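Local coordinates for protein DspB (Aggregatibacter actinomycetemcomitans, PDB 1YHT) that acts as a family 20 beta-N-acetylhexosaminidase that releases biofilms, probably by hydrolysing N-acetylglucosamine linkages of the matrix polysaccharide, at residues Ala292-Asp297 / Lys347-Ala352; Leu277-Lys282 / Ala325-Trp330. All coordinates share one frame; numbering follows the deposited sequence.

Contact 1 (Ala292-Asp297 / Lys347-Ala352); sequences AFAAKD and KSLLEA
Ala-295 points its methyl group straight at the backbone of the Leu-349 turn, and the meeting of these two helices, both part of the outer layer of a TIM barrel, is built round that one carbon. CB of Ala-295 sits 3.6 Å from N of Leu-349, close against the peptide that joins Ser-348 to it. The CA atoms of Ala-295 and Leu-349 are 4.0 Å apart. With so small a side chain at the point of approach, the two axes come within 7.9 Å of each other, and the segments run almost parallel, at 14°.

Larger groups close in round the methyl. On one flank CB of Ser-348 lies 3.8 Å from CB of Ala-295. On another, Leu-349 sends its branch alongside the partner helix rather than into it: CG stands anti to the backbone N (chi1 171°), which brings both methyls up to Ala-294. There CD1 touches the carbonyl O of Ala-294 at 3.8 Å, and CD2 meets CB of Ala-294 at 4.0 Å. One turn farther on, Ala-352 directs its methyl toward the carbonyl O of Ala-295. No hydrogen bond joins the segments, and the example illustrates how alanine lets parallel helices approach through van der Waals contact alone.

Farther along helix 287-301, Val-298 continues the interface against Leu-349 and Ala-352, with Ile-299 also touching Ala-352. Helix 339-358 is flanked elsewhere by helix 32-44, where Leu-350 rests on Thr-41 and Ile-42, and Leu-349 and Leu-350 both reach inward to Leu-327 on strand 324-329.

Contact 2 (Leu277-Lys282 / Ala325-Trp330); sequences LYIVPK and AALSIW. With ACY (acetic acid), chain B.
Tyr-278 pairs with Ser-328, and Ile-279 with Ile-329, in a short parallel beta ladder that sets strand 278-279 beside strand 324-329 of the TIM barrel. Three backbone hydrogen bonds hold it: Ser-328 N gives to Leu-277 O (2.8 Å), Ile-279 N to Ser-328 O, and Trp-330 N to Ile-279 O. Each is nearly straight, the first at 176° about its hydrogen. CA-H groups of Leu-327, Tyr-278 and Ile-329 add contacts to the same three acceptors, as parallel pairing allows.

Apolar contacts gather on the face of Ile-279 and Ile-329, whose side chains lie side by side, CG2 of Ile-279 being 3.8 Å from CG1 of Ile-329. The ring of Pro-281 crosses Ile-329 at about a right angle and meets its CG2 through CG. This face turns to helix 339-358, with Leu-349 against Ile-279 and Thr-346 against Ile-329.

An aromatic pair lies on the face of Tyr-278 and Ser-328. Trp-330, its CG beside the backbone N and opposite the carbonyl carbon (chi1 -63°), presents its indole edge to the face of Tyr-278, a T-shaped pair with planes at 61° and NE1 3.0 Å above the centre of the tyrosine ring. CB of Ser-328 packs obliquely against that ring. Trp-216 touches both aromatics, and His-53 makes another edge-to-face pair with Trp-330.

Polar links finish the contact. One water donates to both Pro-281 O and Trp-330 O, bridging the two segments just past the end of the ladder. Beyond the rings, the hydroxyl OH of Tyr-278 donates to O of a bound acetic acid, 2.7 Å away.

In the fold
Contacts 1 and 2 are successive layers of one side of the barrel, their centres 11 Å apart. The chain alternates between them: strand 278-279 leads into helix 287-301, then strand 324-329 leads into helix 339-358. Leu-349 belongs to both layers: its CD2 lies 3.7 Å from CD1 of Leu-327 and equally near CD1 of Ile-279. CA of Leu-350 adds a third touch, to CD2 of Leu-327. The centre of contact 1 lies about 20 Å from the centre of the chain, that of contact 2 about 11 Å. Acetic acid by Tyr-278 and glycerol near Val-280, both probably from crystallisation, are consistent with a pocket beside contact 2.

Contact 1 (Ala292-Asp297 / Lys347-Ala352)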
loop_
_atom_site.group_PDB
_atom_site.type_symbol
_atom_site.label_atom_id
_atom_site.label_comp_id
_atom_site.label_asym_id
_atom_site.label_seq_id
_atom_site.Cartn_x
_atom_site.Cartn_y
_atom_site.Cartn_z
ATOM N N ALA A 292 -21.896 -4.454 -4.804
ATOM C CA ALA A 292 -22.321 -5.390 -5.843
ATOM C C ALA A 292 -22.247 -4.729 -7.209
ATOM O O ALA A 292 -21.749 -5.299 -8.184
ATOM C CB ALA A 292 -23.720 -5.893 -5.552
ATOM N N PHE A 293 -22.727 -3.498 -7.281
ATOM C CA PHE A 293 -22.712 -2.772 -8.540
ATOM C C PHE A 293 -21.293 -2.528 -9.001
ATOM O O PHE A 293 -20.997 -2.688 -10.194
ATOM C CB PHE A 293 -23.500 -1.451 -8.424
ATOM C CG PHE A 293 -23.233 -0.497 -9.570
ATOM C CD1 PHE A 293 -23.946 -0.594 -10.756
ATOM C CD2 PHE A 293 -22.238 0.455 -9.472
ATOM C CE1 PHE A 293 -23.679 0.293 -11.808
ATOM C CE2 PHE A 293 -21.959 1.302 -10.518
ATOM C CZ PHE A 293 -22.675 1.208 -11.691
ATOM N N ALA A 294 -20.401 -2.172 -8.063
ATOM C CA ALA A 294 -18.981 -1.942 -8.406
ATOM C C ALA A 294 -18.370 -3.113 -9.153
ATOM O O ALA A 294 -17.617 -2.924 -10.112
ATOM C CB ALA A 294 -18.150 -1.611 -7.161
ATOM N N ALA A 295 -18.695 -4.323 -8.717
ATOM C CA ALA A 295 -18.182 -5.513 -9.366
ATOM C C ALA A 295 -18.698 -5.584 -10.817
ATOM O O ALA A 295 -17.945 -5.815 -11.740
ATOM C CB ALA A 295 -18.565 -6.738 -8.581
ATOM N N LYS A 296 -19.995 -5.362 -11.004
ATOM C CA LYS A 296 -20.576 -5.439 -12.342
ATOM C C LYS A 296 -19.990 -4.358 -13.246
ATOM O O LYS A 296 -19.744 -4.592 -14.419
ATOM C CB LYS A 296 -22.110 -5.330 -12.273
ATOM C CG LYS A 296 -22.743 -6.615 -11.804
ATOM C CD LYS A 296 -24.192 -6.432 -11.423
ATOM C CE LYS A 296 -24.863 -7.815 -11.213
ATOM N NZ LYS A 296 -26.352 -7.704 -11.347
ATOM N N ASP A 297 -19.733 -3.201 -12.654
ATOM C CA ASP A 297 -19.175 -2.036 -13.364
ATOM C C ASP A 297 -17.760 -2.341 -13.872
ATOM O O ASP A 297 -17.447 -2.084 -15.029
ATOM C CB ASP A 297 -19.236 -0.790 -12.457
ATOM C CG ASP A 297 -18.847 0.518 -13.181
ATOM O OD1 ASP A 297 -19.275 0.727 -14.324
ATOM O OD2 ASP A 297 -18.130 1.335 -12.569
ATOM N N LYS A 347 -16.132 -9.345 -2.108
ATOM C CA LYS A 347 -15.708 -10.573 -2.769
ATOM C C LYS A 347 -15.955 -10.550 -4.277
ATOM O O LYS A 347 -15.092 -10.890 -5.049
ATOM C CB LYS A 347 -16.441 -11.774 -2.138
ATOM C CG LYS A 347 -15.816 -13.129 -2.290
ATOM C CD LYS A 347 -16.553 -14.148 -1.368
ATOM C CE LYS A 347 -15.646 -15.251 -0.673
ATOM N NZ LYS A 347 -15.181 -15.097 0.836
ATOM N N SER A 348 -17.172 -10.207 -4.683
ATOM C CA SER A 348 -17.499 -10.162 -6.103
ATOM C C SER A 348 -16.559 -9.213 -6.858
ATOM O O SER A 348 -16.123 -9.500 -7.950
ATOM C CB SER A 348 -18.957 -9.723 -6.286
ATOM O OG SER A 348 -19.824 -10.755 -5.785
ATOM N N LEU A 349 -16.236 -8.079 -6.235
ATOM C CA LEU A 349 -15.441 -7.064 -6.881
ATOM C C LEU A 349 -14.004 -7.537 -6.986
ATOM O O LEU A 349 -13.327 -7.332 -8.001
ATOM C CB LEU A 349 -15.585 -5.763 -6.098
ATOM C CG LEU A 349 -14.672 -4.596 -6.480
ATOM C CD1 LEU A 349 -14.817 -4.200 -7.931
ATOM C CD2 LEU A 349 -14.972 -3.398 -5.555
ATOM N N LEU A 350 -13.515 -8.166 -5.925
ATOM C CA LEU A 350 -12.143 -8.681 -5.953
ATOM C C LEU A 350 -11.975 -9.776 -6.996
ATOM O O LEU A 350 -10.994 -9.799 -7.722
ATOM C CB LEU A 350 -11.736 -9.196 -4.547
ATOM C CG LEU A 350 -10.335 -9.822 -4.445
ATOM C CD1 LEU A 350 -9.197 -8.883 -4.935
ATOM C CD2 LEU A 350 -10.065 -10.349 -3.041
ATOM N N GLU A 351 -12.939 -10.695 -7.061
ATOM C CA GLU A 351 -12.981 -11.707 -8.120
ATOM C C GLU A 351 -12.941 -11.111 -9.520
ATOM O O GLU A 351 -12.191 -11.563 -10.371
ATOM C CB GLU A 351 -14.222 -12.619 -7.982
ATOM C CG GLU A 351 -14.167 -13.490 -6.756
ATOM C CD GLU A 351 -15.464 -14.260 -6.513
ATOM O OE1 GLU A 351 -16.455 -14.052 -7.269
ATOM O OE2 GLU A 351 -15.442 -15.084 -5.587
ATOM N N ALA A 352 -13.774 -10.112 -9.748
ATOM C CA ALA A 352 -13.874 -9.415 -11.050
ATOM C C ALA A 352 -12.542 -8.775 -11.455
ATOM O O ALA A 352 -12.116 -8.888 -12.572
ATOM C CB ALA A 352 -14.925 -8.329 -10.981
#

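Contact 2 (Leu277-Lys282 / Ala325-Trp330)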
loop_
_atom_site.group_PDB
_atom_site.type_symbol
_atom_site.label_atom_id
_atom_site.label_comp_id
_atom_site.label_asym_id
_atom_site.label_seq_id
_atom_site.Cartn_x
_atom_site.Cartn_y
_atom_site.Cartn_z
ATOM N N LEU A 277 -10.663 0.586 -9.254
ATOM C CA LEU A 277 -9.977 -0.379 -8.429
ATOM C C LEU A 277 -9.767 0.037 -6.988
ATOM O O LEU A 277 -9.228 -0.752 -6.223
ATOM C CB LEU A 277 -8.654 -0.785 -9.081
ATOM C CG LEU A 277 -8.721 -1.251 -10.534
ATOM C CD1 LEU A 277 -7.362 -1.575 -11.036
ATOM C CD2 LEU A 277 -9.634 -2.448 -10.776
ATOM N N TYR A 278 -10.194 1.233 -6.611
ATOM C CA TYR A 278 -10.272 1.625 -5.188
ATOM C C TYR A 278 -11.707 1.462 -4.737
ATOM O O TYR A 278 -12.633 1.856 -5.452
ATOM C CB TYR A 278 -9.903 3.091 -4.975
ATOM C CG TYR A 278 -8.431 3.395 -4.901
ATOM C CD1 TYR A 278 -7.466 2.525 -5.431
ATOM C CD2 TYR A 278 -7.996 4.596 -4.356
ATOM C CE1 TYR A 278 -6.141 2.823 -5.365
ATOM C CE2 TYR A 278 -6.659 4.912 -4.338
ATOM C CZ TYR A 278 -5.737 4.024 -4.805
ATOM O OH TYR A 278 -4.383 4.338 -4.691
ATOM N N ILE A 279 -11.871 0.864 -3.554
ATOM C CA ILE A 279 -13.141 0.923 -2.853
ATOM C C ILE A 279 -12.866 1.434 -1.436
ATOM O O ILE A 279 -11.877 1.026 -0.788
ATOM C CB ILE A 279 -13.946 -0.447 -2.924
ATOM C CG1 ILE A 279 -15.317 -0.284 -2.271
ATOM C CG2 ILE A 279 -13.166 -1.584 -2.263
ATOM C CD1 ILE A 279 -16.347 -1.327 -2.749
ATOM N N VAL A 280 -13.752 2.306 -0.949
ATOM C CA VAL A 280 -13.667 2.891 0.374
ATOM C C VAL A 280 -14.955 2.546 1.148
ATOM O O VAL A 280 -15.936 3.316 1.186
ATOM C CB VAL A 280 -13.393 4.442 0.306
ATOM C CG1 VAL A 280 -12.963 4.984 1.651
ATOM C CG2 VAL A 280 -12.286 4.761 -0.778
ATOM N N PRO A 281 -14.973 1.366 1.753
ATOM C CA PRO A 281 -16.215 0.977 2.398
ATOM C C PRO A 281 -16.682 1.933 3.488
ATOM O O PRO A 281 -15.902 2.447 4.311
ATOM C CB PRO A 281 -15.904 -0.416 2.959
ATOM C CG PRO A 281 -14.801 -0.904 2.066
ATOM C CD PRO A 281 -13.964 0.305 1.852
ATOM N N LYS A 282 -17.990 2.163 3.443
ATOM C CA LYS A 282 -18.666 3.016 4.394
ATOM C C LYS A 282 -20.048 2.429 4.648
ATOM O O LYS A 282 -20.790 2.145 3.715
ATOM C CB LYS A 282 -18.742 4.434 3.831
ATOM C CG LYS A 282 -19.380 5.448 4.755
ATOM C CD LYS A 282 -19.193 6.862 4.196
ATOM C CE LYS A 282 -20.224 7.806 4.737
ATOM N NZ LYS A 282 -20.030 8.067 6.160
ATOM N N ALA A 325 -2.381 -5.871 -11.671
ATOM C CA ALA A 325 -3.410 -4.966 -11.132
ATOM C C ALA A 325 -3.831 -5.424 -9.780
ATOM O O ALA A 325 -3.639 -6.591 -9.420
ATOM C CB ALA A 325 -4.639 -4.925 -12.054
ATOM N N ALA A 326 -4.387 -4.514 -9.005
ATOM C CA ALA A 326 -4.952 -4.878 -7.699
ATOM C C ALA A 326 -6.194 -4.090 -7.408
ATOM O O ALA A 326 -6.315 -2.947 -7.841
ATOM C CB ALA A 326 -3.940 -4.642 -6.621
ATOM N N LEU A 327 -7.122 -4.713 -6.696
ATOM C CA LEU A 327 -8.159 -4.003 -5.960
ATOM C C LEU A 327 -7.556 -3.472 -4.673
ATOM O O LEU A 327 -6.946 -4.245 -3.942
ATOM C CB LEU A 327 -9.290 -4.930 -5.548
ATOM C CG LEU A 327 -10.488 -4.327 -4.790
ATOM C CD1 LEU A 327 -11.314 -3.403 -5.638
ATOM C CD2 LEU A 327 -11.436 -5.449 -4.261
ATOM N N SER A 328 -7.826 -2.220 -4.357
ATOM C CA SER A 328 -7.451 -1.617 -3.088
ATOM C C SER A 328 -8.694 -1.328 -2.234
ATOM O O SER A 328 -9.615 -0.660 -2.679
ATOM C CB SER A 328 -6.673 -0.313 -3.361
ATOM O OG SER A 328 -5.398 -0.533 -3.989
ATOM N N ILE A 329 -8.726 -1.853 -1.008
ATOM C CA ILE A 329 -9.800 -1.603 -0.071
ATOM C C ILE A 329 -9.255 -0.726 1.026
ATOM O O ILE A 329 -8.529 -1.191 1.905
ATOM C CB ILE A 329 -10.337 -2.922 0.569
ATOM C CG1 ILE A 329 -10.742 -3.941 -0.510
ATOM C CG2 ILE A 329 -11.480 -2.568 1.547
ATOM C CD1 ILE A 329 -11.233 -5.337 0.020
ATOM N N TRP A 330 -9.653 0.532 0.993
ATOM C CA TRP A 330 -9.183 1.544 1.874
ATOM C C TRP A 330 -10.154 1.717 3.018
ATOM O O TRP A 330 -11.375 1.605 2.841
ATOM C CB TRP A 330 -8.990 2.866 1.162
ATOM C CG TRP A 330 -7.939 2.848 0.065
ATOM C CD1 TRP A 330 -8.159 2.767 -1.253
ATOM C CD2 TRP A 330 -6.532 2.943 0.238
ATOM N NE1 TRP A 330 -6.968 2.796 -1.942
ATOM C CE2 TRP A 330 -5.951 2.897 -1.041
ATOM C CE3 TRP A 330 -5.700 3.051 1.355
ATOM C CZ2 TRP A 330 -4.584 2.975 -1.240
ATOM C CZ3 TRP A 330 -4.342 3.105 1.160
ATOM C CH2 TRP A 330 -3.794 3.063 -0.120
HETATM C C ACY B . -2.728 6.449 -2.413
HETATM O O ACY B . -3.819 6.399 -2.994
HETATM O OXT ACY B . -2.431 7.335 -1.568
HETATM C CH3 ACY B . -1.744 5.371 -2.721
HETATM O O HOH W 1 -13.275 2.882 4.201
#